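Side-chain contacts in regulatory protein MarR (PDB 3U2R), which probably acts as a DNA-binding transcription factor of the MarR family, with a winged helix-turn-helix domain: residues L52-S57 and E61-L66; Q67-L72 and P77-L82; R81-L86 and V92-K97. One frame throughout, in Å; residues are numbered along the deposited sequence.

Contact 1: L52-S57 and E61-L66; sequences LRLLRS and EGMATL
In the winged helix-turn-helix domain, L54 and L55 near the end of helix 46-58 pack against M63, which lies on the short strand 63-64 leading into helix 65-71. M63 is a selenomethionine in this crystal, and its two ends meet different leucines. Near its root, CB rests 3.9 Å from CD2 of L55; farther out, SE sits 3.9 Å from CD2 of L54, with the terminal CE 4.1 Å from CD1 of the same leucine. CG of M63 leaves on the side away from the backbone N; chi1 (-174°) and chi2 (174°) carry the selenium out to L54, and the bend at chi3 (-67°) turns CE beside CD1 of L54, the two side chains crossing at about a right angle. M63 belongs to an outer strand of this chain's wing sheet, its backbone hydrogen-bonded to V106 of strand 103-108, and L55 reaches that same residue, joining helix to sheet. I68 and R71 of helix 65-71 add further contacts to M63. Polar linkage between the segments runs through water: one molecule donates to L55 O and to E61 O, 2.8 Å from each, bridging carbonyls that are themselves 4.5 Å apart. Within the helix, S57 OG donates to L54 O at 2.6 Å.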
loop_
_atom_site.group_PDB
_atom_site.type_symbol
_atom_site.label_atom_id
_atom_site.label_comp_id
_atom_site.label_asym_id
_atom_site.label_seq_id
_atom_site.Cartn_x
_atom_site.Cartn_y
_atom_site.Cartn_z
ATOM N N LEU A 52 -23.452 19.308 -11.458
ATOM C CA LEU A 52 -22.792 20.586 -11.592
ATOM C C LEU A 52 -21.559 20.485 -12.490
ATOM O O LEU A 52 -21.386 21.351 -13.316
ATOM C CB LEU A 52 -22.405 21.143 -10.215
ATOM C CG LEU A 52 -23.573 21.506 -9.247
ATOM C CD1 LEU A 52 -23.063 21.821 -7.832
ATOM C CD2 LEU A 52 -24.363 22.753 -9.722
ATOM N N ARG A 53 -20.732 19.433 -12.371
ATOM C CA ARG A 53 -19.528 19.256 -13.215
ATOM C C ARG A 53 -19.889 19.096 -14.678
ATOM O O ARG A 53 -19.172 19.561 -15.557
ATOM C CB ARG A 53 -18.733 18.014 -12.777
ATOM C CG ARG A 53 -17.835 18.193 -11.562
ATOM C CD ARG A 53 -16.439 18.598 -11.966
ATOM N NE ARG A 53 -15.803 17.685 -12.928
ATOM C CZ ARG A 53 -15.206 16.525 -12.641
ATOM N NH1 ARG A 53 -15.150 16.088 -11.392
ATOM N NH2 ARG A 53 -14.664 15.796 -13.607
ATOM N N LEU A 54 -20.953 18.352 -14.931
ATOM C CA LEU A 54 -21.458 18.136 -16.294
ATOM C C LEU A 54 -21.933 19.492 -16.861
ATOM O O LEU A 54 -21.614 19.825 -18.002
ATOM C CB LEU A 54 -22.610 17.112 -16.234
ATOM C CG LEU A 54 -23.343 16.733 -17.500
ATOM C CD1 LEU A 54 -22.405 16.039 -18.506
ATOM C CD2 LEU A 54 -24.458 15.772 -17.183
ATOM N N LEU A 55 -22.606 20.321 -16.039
ATOM C CA LEU A 55 -23.051 21.602 -16.564
ATOM C C LEU A 55 -21.889 22.570 -16.788
ATOM O O LEU A 55 -21.995 23.433 -17.658
ATOM C CB LEU A 55 -24.164 22.240 -15.703
ATOM C CG LEU A 55 -25.436 21.406 -15.626
ATOM C CD1 LEU A 55 -26.463 22.068 -14.750
ATOM C CD2 LEU A 55 -25.996 21.131 -16.985
ATOM N N ARG A 56 -20.805 22.433 -16.052
ATOM C CA ARG A 56 -19.601 23.254 -16.267
ATOM C C ARG A 56 -18.981 22.971 -17.625
ATOM O O ARG A 56 -18.525 23.908 -18.266
ATOM C CB ARG A 56 -18.539 23.040 -15.160
ATOM C CG ARG A 56 -17.270 23.932 -15.378
ATOM C CD ARG A 56 -16.389 24.156 -14.153
ATOM N NE ARG A 56 -15.937 22.930 -13.470
ATOM C CZ ARG A 56 -15.211 22.913 -12.336
ATOM N NH1 ARG A 56 -14.880 21.758 -11.765
ATOM N NH2 ARG A 56 -14.828 24.053 -11.756
ATOM N N SER A 57 -19.014 21.695 -18.093
ATOM C CA SER A 57 -18.410 21.309 -19.377
ATOM C C SER A 57 -19.079 21.952 -20.579
ATOM O O SER A 57 -18.463 21.984 -21.636
ATOM C CB SER A 57 -18.408 19.789 -19.553
ATOM O OG SER A 57 -19.711 19.253 -19.746
ATOM N N GLU A 61 -23.653 27.420 -21.943
ATOM C CA GLU A 61 -24.854 26.793 -22.473
ATOM C C GLU A 61 -25.466 25.872 -21.440
ATOM O O GLU A 61 -24.775 25.403 -20.546
ATOM C CB GLU A 61 -24.553 26.002 -23.728
ATOM C CG GLU A 61 -24.129 26.852 -24.909
ATOM C CD GLU A 61 -23.459 26.014 -25.984
ATOM O OE1 GLU A 61 -23.888 26.127 -27.153
ATOM O OE2 GLU A 61 -22.548 25.213 -25.655
ATOM N N GLY A 62 -26.755 25.634 -21.572
ATOM C CA GLY A 62 -27.501 24.731 -20.712
ATOM C C GLY A 62 -27.587 23.368 -21.356
ATOM O O GLY A 62 -27.154 23.185 -22.492
HETATM N N MSE A 63 -28.127 22.409 -20.626
HETATM C CA MSE A 63 -28.359 21.052 -21.095
HETATM C C MSE A 63 -29.786 20.648 -20.701
HETATM O O MSE A 63 -30.235 20.945 -19.581
HETATM C CB MSE A 63 -27.315 20.124 -20.470
HETATM C CG MSE A 63 -27.379 18.732 -21.005
HETATM SE SE MSE A 63 -25.917 17.582 -20.349
HETATM C CE MSE A 63 -24.262 18.435 -21.233
ATOM N N ALA A 64 -30.488 19.960 -21.621
ATOM C CA ALA A 64 -31.827 19.413 -21.393
ATOM C C ALA A 64 -31.791 18.457 -20.262
ATOM O O ALA A 64 -30.856 17.642 -20.193
ATOM C CB ALA A 64 -32.335 18.689 -22.631
ATOM N N THR A 65 -32.813 18.517 -19.393
ATOM C CA THR A 65 -32.936 17.632 -18.223
ATOM C C THR A 65 -32.784 16.136 -18.640
ATOM O O THR A 65 -32.070 15.391 -17.980
ATOM C CB THR A 65 -34.291 17.919 -17.534
ATOM O OG1 THR A 65 -34.320 19.302 -17.151
ATOM C CG2 THR A 65 -34.551 17.028 -16.319
ATOM N N LEU A 66 -33.421 15.720 -19.737
ATOM C CA LEU A 66 -33.299 14.343 -20.228
ATOM C C LEU A 66 -31.866 13.980 -20.626
ATOM O O LEU A 66 -31.452 12.834 -20.380
ATOM C CB LEU A 66 -34.207 14.118 -21.436
ATOM C CG LEU A 66 -35.713 13.999 -21.148
ATOM C CD1 LEU A 66 -36.463 13.760 -22.416
ATOM C CD2 LEU A 66 -36.005 12.849 -20.136
HETATM O O HOH W 1 -24.004 25.340 -17.876
#

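Contact 2: Q67-L72 and P77-L82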
loop_
_atom_site.group_PDB
_atom_site.type_symbol
_atom_site.label_atom_id
_atom_site.label_comp_id
_atom_site.label_asym_id
_atom_site.label_seq_id
_atom_site.Cartn_x
_atom_site.Cartn_y
_atom_site.Cartn_z
ATOM N N GLN A 67 -31.124 14.929 -21.273
ATOM C CA GLN A 67 -29.735 14.681 -21.685
ATOM C C GLN A 67 -28.816 14.611 -20.452
ATOM O O GLN A 67 -27.855 13.843 -20.452
ATOM C CB GLN A 67 -29.236 15.722 -22.694
ATOM C CG GLN A 67 -27.780 15.471 -23.163
ATOM C CD GLN A 67 -27.326 16.311 -24.357
ATOM O OE1 GLN A 67 -27.005 17.507 -24.239
ATOM N NE2 GLN A 67 -27.218 15.689 -25.533
ATOM N N ILE A 68 -29.118 15.391 -19.388
ATOM C CA ILE A 68 -28.367 15.315 -18.123
ATOM C C ILE A 68 -28.510 13.888 -17.592
ATOM O O ILE A 68 -27.517 13.248 -17.290
ATOM C CB ILE A 68 -28.872 16.343 -17.077
ATOM C CG1 ILE A 68 -28.534 17.822 -17.481
ATOM C CG2 ILE A 68 -28.356 15.991 -15.660
ATOM C CD1 ILE A 68 -29.135 18.834 -16.614
ATOM N N ALA A 69 -29.761 13.409 -17.477
ATOM C CA ALA A 69 -30.038 12.074 -16.966
ATOM C C ALA A 69 -29.334 11.010 -17.834
ATOM O O ALA A 69 -28.631 10.174 -17.311
ATOM C CB ALA A 69 -31.536 11.831 -16.949
ATOM N N ASP A 70 -29.418 11.142 -19.166
ATOM C CA ASP A 70 -28.763 10.210 -20.080
ATOM C C ASP A 70 -27.212 10.203 -19.883
ATOM O O ASP A 70 -26.632 9.121 -19.829
ATOM C CB ASP A 70 -29.149 10.550 -21.536
ATOM C CG ASP A 70 -28.417 9.725 -22.566
ATOM O OD1 ASP A 70 -27.452 10.250 -23.168
ATOM O OD2 ASP A 70 -28.781 8.538 -22.745
ATOM N N ARG A 71 -26.566 11.383 -19.716
ATOM C CA ARG A 71 -25.100 11.468 -19.553
ATOM C C ARG A 71 -24.618 10.982 -18.164
ATOM O O ARG A 71 -23.490 10.469 -18.038
ATOM C CB ARG A 71 -24.602 12.894 -19.791
ATOM C CG ARG A 71 -24.580 13.293 -21.262
ATOM C CD ARG A 71 -23.295 12.883 -21.948
ATOM N NE ARG A 71 -22.115 13.626 -21.494
ATOM C CZ ARG A 71 -21.766 14.851 -21.894
ATOM N NH1 ARG A 71 -20.661 15.421 -21.423
ATOM N NH2 ARG A 71 -22.526 15.523 -22.759
ATOM N N LEU A 72 -25.464 11.153 -17.133
ATOM C CA LEU A 72 -25.170 10.679 -15.781
ATOM C C LEU A 72 -25.293 9.186 -15.748
ATOM O O LEU A 72 -24.275 8.539 -15.629
ATOM C CB LEU A 72 -26.123 11.298 -14.746
ATOM C CG LEU A 72 -25.602 12.393 -13.845
ATOM C CD1 LEU A 72 -24.863 13.432 -14.612
ATOM C CD2 LEU A 72 -26.759 12.986 -13.083
ATOM N N PRO A 77 -36.197 10.455 -13.396
ATOM C CA PRO A 77 -37.193 11.302 -12.705
ATOM C C PRO A 77 -36.685 11.874 -11.374
ATOM O O PRO A 77 -37.125 12.957 -10.971
ATOM C CB PRO A 77 -38.407 10.378 -12.504
ATOM C CG PRO A 77 -38.093 9.104 -13.267
ATOM C CD PRO A 77 -36.594 9.031 -13.347
ATOM N N ASP A 78 -35.715 11.177 -10.729
ATOM C CA ASP A 78 -35.109 11.632 -9.474
ATOM C C ASP A 78 -34.114 12.816 -9.730
ATOM O O ASP A 78 -33.717 13.488 -8.759
ATOM C CB ASP A 78 -34.410 10.482 -8.674
ATOM C CG ASP A 78 -34.035 9.175 -9.395
ATOM O OD1 ASP A 78 -32.967 8.600 -9.073
ATOM O OD2 ASP A 78 -34.842 8.698 -10.231
ATOM N N ILE A 79 -33.733 13.102 -11.012
ATOM C CA ILE A 79 -32.805 14.202 -11.257
ATOM C C ILE A 79 -33.569 15.556 -11.228
ATOM O O ILE A 79 -32.910 16.571 -11.097
ATOM C CB ILE A 79 -31.877 14.068 -12.511
ATOM C CG1 ILE A 79 -32.495 14.574 -13.818
ATOM C CG2 ILE A 79 -31.336 12.654 -12.670
ATOM C CD1 ILE A 79 -31.491 15.047 -14.730
ATOM N N THR A 80 -34.914 15.574 -11.306
ATOM C CA THR A 80 -35.670 16.832 -11.258
ATOM C C THR A 80 -35.707 17.338 -9.811
ATOM O O THR A 80 -35.498 18.518 -9.619
ATOM C CB THR A 80 -37.062 16.679 -11.869
ATOM O OG1 THR A 80 -36.868 16.379 -13.261
ATOM C CG2 THR A 80 -37.957 17.977 -11.670
ATOM N N ARG A 81 -35.913 16.458 -8.807
ATOM C CA ARG A 81 -35.894 16.896 -7.400
ATOM C C ARG A 81 -34.474 17.387 -7.039
ATOM O O ARG A 81 -34.278 18.439 -6.430
ATOM C CB ARG A 81 -36.331 15.756 -6.453
ATOM C CG ARG A 81 -37.845 15.640 -6.294
ATOM C CD ARG A 81 -38.297 14.253 -5.815
ATOM N NE ARG A 81 -38.038 14.013 -4.387
ATOM C CZ ARG A 81 -38.817 14.408 -3.377
ATOM N NH1 ARG A 81 -39.928 15.104 -3.610
ATOM N NH2 ARG A 81 -38.482 14.119 -2.122
ATOM N N LEU A 82 -33.499 16.589 -7.445
ATOM C CA LEU A 82 -32.066 16.854 -7.331
ATOM C C LEU A 82 -31.751 18.275 -7.886
ATOM O O LEU A 82 -31.148 19.076 -7.192
ATOM C CB LEU A 82 -31.374 15.748 -8.125
ATOM C CG LEU A 82 -29.907 15.748 -8.352
ATOM C CD1 LEU A 82 -29.441 14.330 -8.680
ATOM C CD2 LEU A 82 -29.504 16.636 -9.523
#
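I79 drives its terminal methyl into helix 65-71 where I68 and A69 follow one another. The tight part of the contact is concentrated on this one atom: I79 CD1 lies 3.4 Å from CG2 of I68, shorter than usual van der Waals contact between carbons, and 3.7 Å from CB of I68. I79 CD1 also lies 3.6 Å from A69 N and 3.9 Å from A69 CB. Two torsions set its approach: chi1 (87°) puts CG1 of I79 between the backbone N and the carbonyl carbon, a crowded position, and the near-extended chi2 (151°) carries CD1 on to helix 65-71. On the receiving side, CG2 of I68 is anti to the backbone N (CG1 at chi1 -69°) and is the branch that takes the contact, while the small A69 allows the methyl near the main chain. These are the two helices of the helix-turn-helix, the second of which, 78-88, is the recognition helix in MarR relatives; the closest CA pair, A69 and I79, is 6.7 Å apart. I79 also touches T65 at the start of the first helix. Packing is looser toward the turn. L72 aims its CB at the other helix, yet its CD2 comes no nearer than 4.6 Å to CG2 of I79 and 5.3 Å to CD1 of L82, and L72 is solvent-exposed. No hydrogen bond crosses between the segments.

Contact 3: R81-L86 and V92-K97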
loop_
_atom_site.group_PDB
_atom_site.type_symbol
_atom_site.label_atom_id
_atom_site.label_comp_id
_atom_site.label_asym_id
_atom_site.label_seq_id
_atom_site.Cartn_x
_atom_site.Cartn_y
_atom_site.Cartn_z
ATOM N N ARG A 81 -35.913 16.458 -8.807
ATOM C CA ARG A 81 -35.894 16.896 -7.400
ATOM C C ARG A 81 -34.474 17.387 -7.039
ATOM O O ARG A 81 -34.278 18.439 -6.430
ATOM C CB ARG A 81 -36.331 15.756 -6.453
ATOM C CG ARG A 81 -37.845 15.640 -6.294
ATOM C CD ARG A 81 -38.297 14.253 -5.815
ATOM N NE ARG A 81 -38.038 14.013 -4.387
ATOM C CZ ARG A 81 -38.817 14.408 -3.377
ATOM N NH1 ARG A 81 -39.928 15.104 -3.610
ATOM N NH2 ARG A 81 -38.482 14.119 -2.122
ATOM N N LEU A 82 -33.499 16.589 -7.445
ATOM C CA LEU A 82 -32.066 16.854 -7.331
ATOM C C LEU A 82 -31.751 18.275 -7.886
ATOM O O LEU A 82 -31.148 19.076 -7.192
ATOM C CB LEU A 82 -31.374 15.748 -8.125
ATOM C CG LEU A 82 -29.907 15.748 -8.352
ATOM C CD1 LEU A 82 -29.441 14.330 -8.680
ATOM C CD2 LEU A 82 -29.504 16.636 -9.523
ATOM N N ILE A 83 -32.225 18.583 -9.098
ATOM C CA ILE A 83 -31.983 19.857 -9.754
ATOM C C ILE A 83 -32.783 20.958 -9.045
ATOM O O ILE A 83 -32.273 22.066 -8.963
ATOM C CB ILE A 83 -32.292 19.767 -11.295
ATOM C CG1 ILE A 83 -31.162 19.003 -12.003
ATOM C CG2 ILE A 83 -32.432 21.169 -11.991
ATOM C CD1 ILE A 83 -31.498 18.595 -13.386
ATOM N N ASP A 84 -34.021 20.666 -8.555
ATOM C CA ASP A 84 -34.856 21.601 -7.792
ATOM C C ASP A 84 -34.052 22.171 -6.633
ATOM O O ASP A 84 -34.114 23.360 -6.387
ATOM C CB ASP A 84 -36.124 20.906 -7.183
ATOM C CG ASP A 84 -37.294 20.523 -8.074
ATOM O OD1 ASP A 84 -37.278 20.894 -9.282
ATOM O OD2 ASP A 84 -38.266 19.879 -7.548
ATOM N N ARG A 85 -33.346 21.299 -5.884
ATOM C CA ARG A 85 -32.510 21.728 -4.758
ATOM C C ARG A 85 -31.418 22.653 -5.245
ATOM O O ARG A 85 -31.193 23.703 -4.638
ATOM C CB ARG A 85 -31.885 20.520 -4.031
ATOM C CG ARG A 85 -32.901 19.742 -3.192
ATOM C CD ARG A 85 -32.245 18.584 -2.455
ATOM N NE ARG A 85 -32.181 17.369 -3.269
ATOM C CZ ARG A 85 -31.452 16.291 -2.978
ATOM N NH1 ARG A 85 -30.695 16.262 -1.880
ATOM N NH2 ARG A 85 -31.461 15.239 -3.791
ATOM N N LEU A 86 -30.752 22.284 -6.357
ATOM C CA LEU A 86 -29.708 23.140 -6.953
ATOM C C LEU A 86 -30.275 24.485 -7.437
ATOM O O LEU A 86 -29.624 25.506 -7.256
ATOM C CB LEU A 86 -28.988 22.451 -8.118
ATOM C CG LEU A 86 -28.265 21.166 -7.776
ATOM C CD1 LEU A 86 -27.605 20.632 -9.021
ATOM C CD2 LEU A 86 -27.273 21.414 -6.606
ATOM N N VAL A 92 -27.968 26.680 -10.237
ATOM C CA VAL A 92 -28.311 26.406 -11.630
ATOM C C VAL A 92 -29.484 27.279 -12.042
ATOM O O VAL A 92 -30.174 27.778 -11.178
ATOM C CB VAL A 92 -28.624 24.952 -11.893
ATOM C CG1 VAL A 92 -27.463 24.067 -11.500
ATOM C CG2 VAL A 92 -29.929 24.532 -11.210
ATOM N N LEU A 93 -29.644 27.526 -13.336
ATOM C CA LEU A 93 -30.745 28.332 -13.876
ATOM C C LEU A 93 -31.544 27.496 -14.886
ATOM O O LEU A 93 -30.989 26.992 -15.847
ATOM C CB LEU A 93 -30.216 29.596 -14.524
ATOM C CG LEU A 93 -31.293 30.570 -15.004
ATOM C CD1 LEU A 93 -32.059 31.147 -13.861
ATOM C CD2 LEU A 93 -30.731 31.617 -15.813
ATOM N N ARG A 94 -32.840 27.380 -14.679
ATOM C CA ARG A 94 -33.702 26.641 -15.599
ATOM C C ARG A 94 -34.293 27.526 -16.661
ATOM O O ARG A 94 -34.692 28.664 -16.395
ATOM C CB ARG A 94 -34.838 25.959 -14.844
ATOM C CG ARG A 94 -34.404 24.696 -14.162
ATOM C CD ARG A 94 -35.550 24.141 -13.320
ATOM N NE ARG A 94 -35.341 22.758 -12.901
ATOM C CZ ARG A 94 -35.808 22.207 -11.783
ATOM N NH1 ARG A 94 -35.572 20.930 -11.519
ATOM N NH2 ARG A 94 -36.498 22.935 -10.909
ATOM N N THR A 95 -34.379 27.000 -17.873
ATOM C CA THR A 95 -35.021 27.711 -18.994
ATOM C C THR A 95 -35.934 26.720 -19.697
ATOM O O THR A 95 -35.452 25.699 -20.171
ATOM C CB THR A 95 -33.979 28.299 -19.941
ATOM O OG1 THR A 95 -33.084 29.089 -19.157
ATOM C CG2 THR A 95 -34.611 29.206 -20.998
ATOM N N ARG A 96 -37.257 26.979 -19.696
ATOM C CA ARG A 96 -38.228 26.104 -20.371
ATOM C C ARG A 96 -38.148 26.473 -21.858
ATOM O O ARG A 96 -38.096 27.663 -22.171
ATOM C CB ARG A 96 -39.625 26.329 -19.755
ATOM C CG ARG A 96 -40.606 25.244 -19.999
ATOM C CD ARG A 96 -41.904 25.515 -19.219
ATOM N NE ARG A 96 -41.707 25.359 -17.775
ATOM C CZ ARG A 96 -41.572 24.199 -17.126
ATOM N NH1 ARG A 96 -41.649 23.044 -17.782
ATOM N NH2 ARG A 96 -41.369 24.187 -15.811
ATOM N N LYS A 97 -38.009 25.499 -22.759
ATOM C CA LYS A 97 -37.864 25.816 -24.184
ATOM C C LYS A 97 -39.146 26.462 -24.674
ATOM O O LYS A 97 -40.214 25.851 -24.561
ATOM C CB LYS A 97 -37.523 24.574 -25.013
ATOM C CG LYS A 97 -36.116 24.075 -24.776
ATOM C CD LYS A 97 -35.528 23.371 -26.021
ATOM C CE LYS A 97 -34.699 24.297 -26.898
ATOM N NZ LYS A 97 -33.873 23.541 -27.878
#
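I83 lays its CG2 methyl obliquely against the NE-NH1 side of the R94 guanidinium, 3.2 Å from NH1 and 3.4 Å from NE, while the I83 carbonyl oxygen sits farther off over one face, off to one side of the group's centre. The R94 chain is extended from CG to NE, a shape that carries the charged group from the strand across to helix 78-88. There it meets D84 end-on: NH1 and NH2 both donate to the single oxygen OD1, at 2.8 Å from NH1 and 2.7 Å from NH2. Both bonds are clearly bent, with N-H...O angles of 139° and 144°, because two nitrogens converge on one acceptor. OD1 lies nearly in the guanidinium plane, but the donors reach it from the anti side and out of the carboxylate plane, the two flat groups standing 87° apart. This salt bridge joins helix 78-88, which corresponds to the recognition helix of MarR relatives, to the first long strand of the wing, the beta hairpin of the winged helix-turn-helix, where D84 and R94 remain partly exposed. NH1 has a weak further hydrogen bond to T80 O, and D87 forms a long, weak ion pair with NH2, so the positive charge lies among several oxygens of the helix, which would favour holding it in place. Next to it the contact is made by apolar side chains. V92 sets CG2 at 3.8 Å and CG1 at 4.0 Å from CB of L86, and its CG2 also lies 4.3 Å from CG2 of I83, fitting the valine between two residues one turn apart on the helix. V106 of strand 103-108 touches V92 as well, while Q48 of helix 46-58 and L44 and L91 border L86.

Overall arrangement
From the N terminus, helix 46-58 comes first, and contact 1 closes the short connection from it to strand 63-64. Contact 2 then closes the turn between helices 65-71 and 78-88, of which residues 73-75 are not modelled, and contact 3 folds strand 92-97 back on helix 78-88. The loops follow in series without nesting; contacts 2 and 3 overlap in R81 and L82. Their centres lie about 10 Å from one another, and their side chains merge: L52 CD2 is 3.8 Å from V92 CG1, linking contacts 1 and 3, and I68 CD1 is 4.0 Å from I83 CD1, linking 2 and 3. Together they tie three helices to the wing sheet.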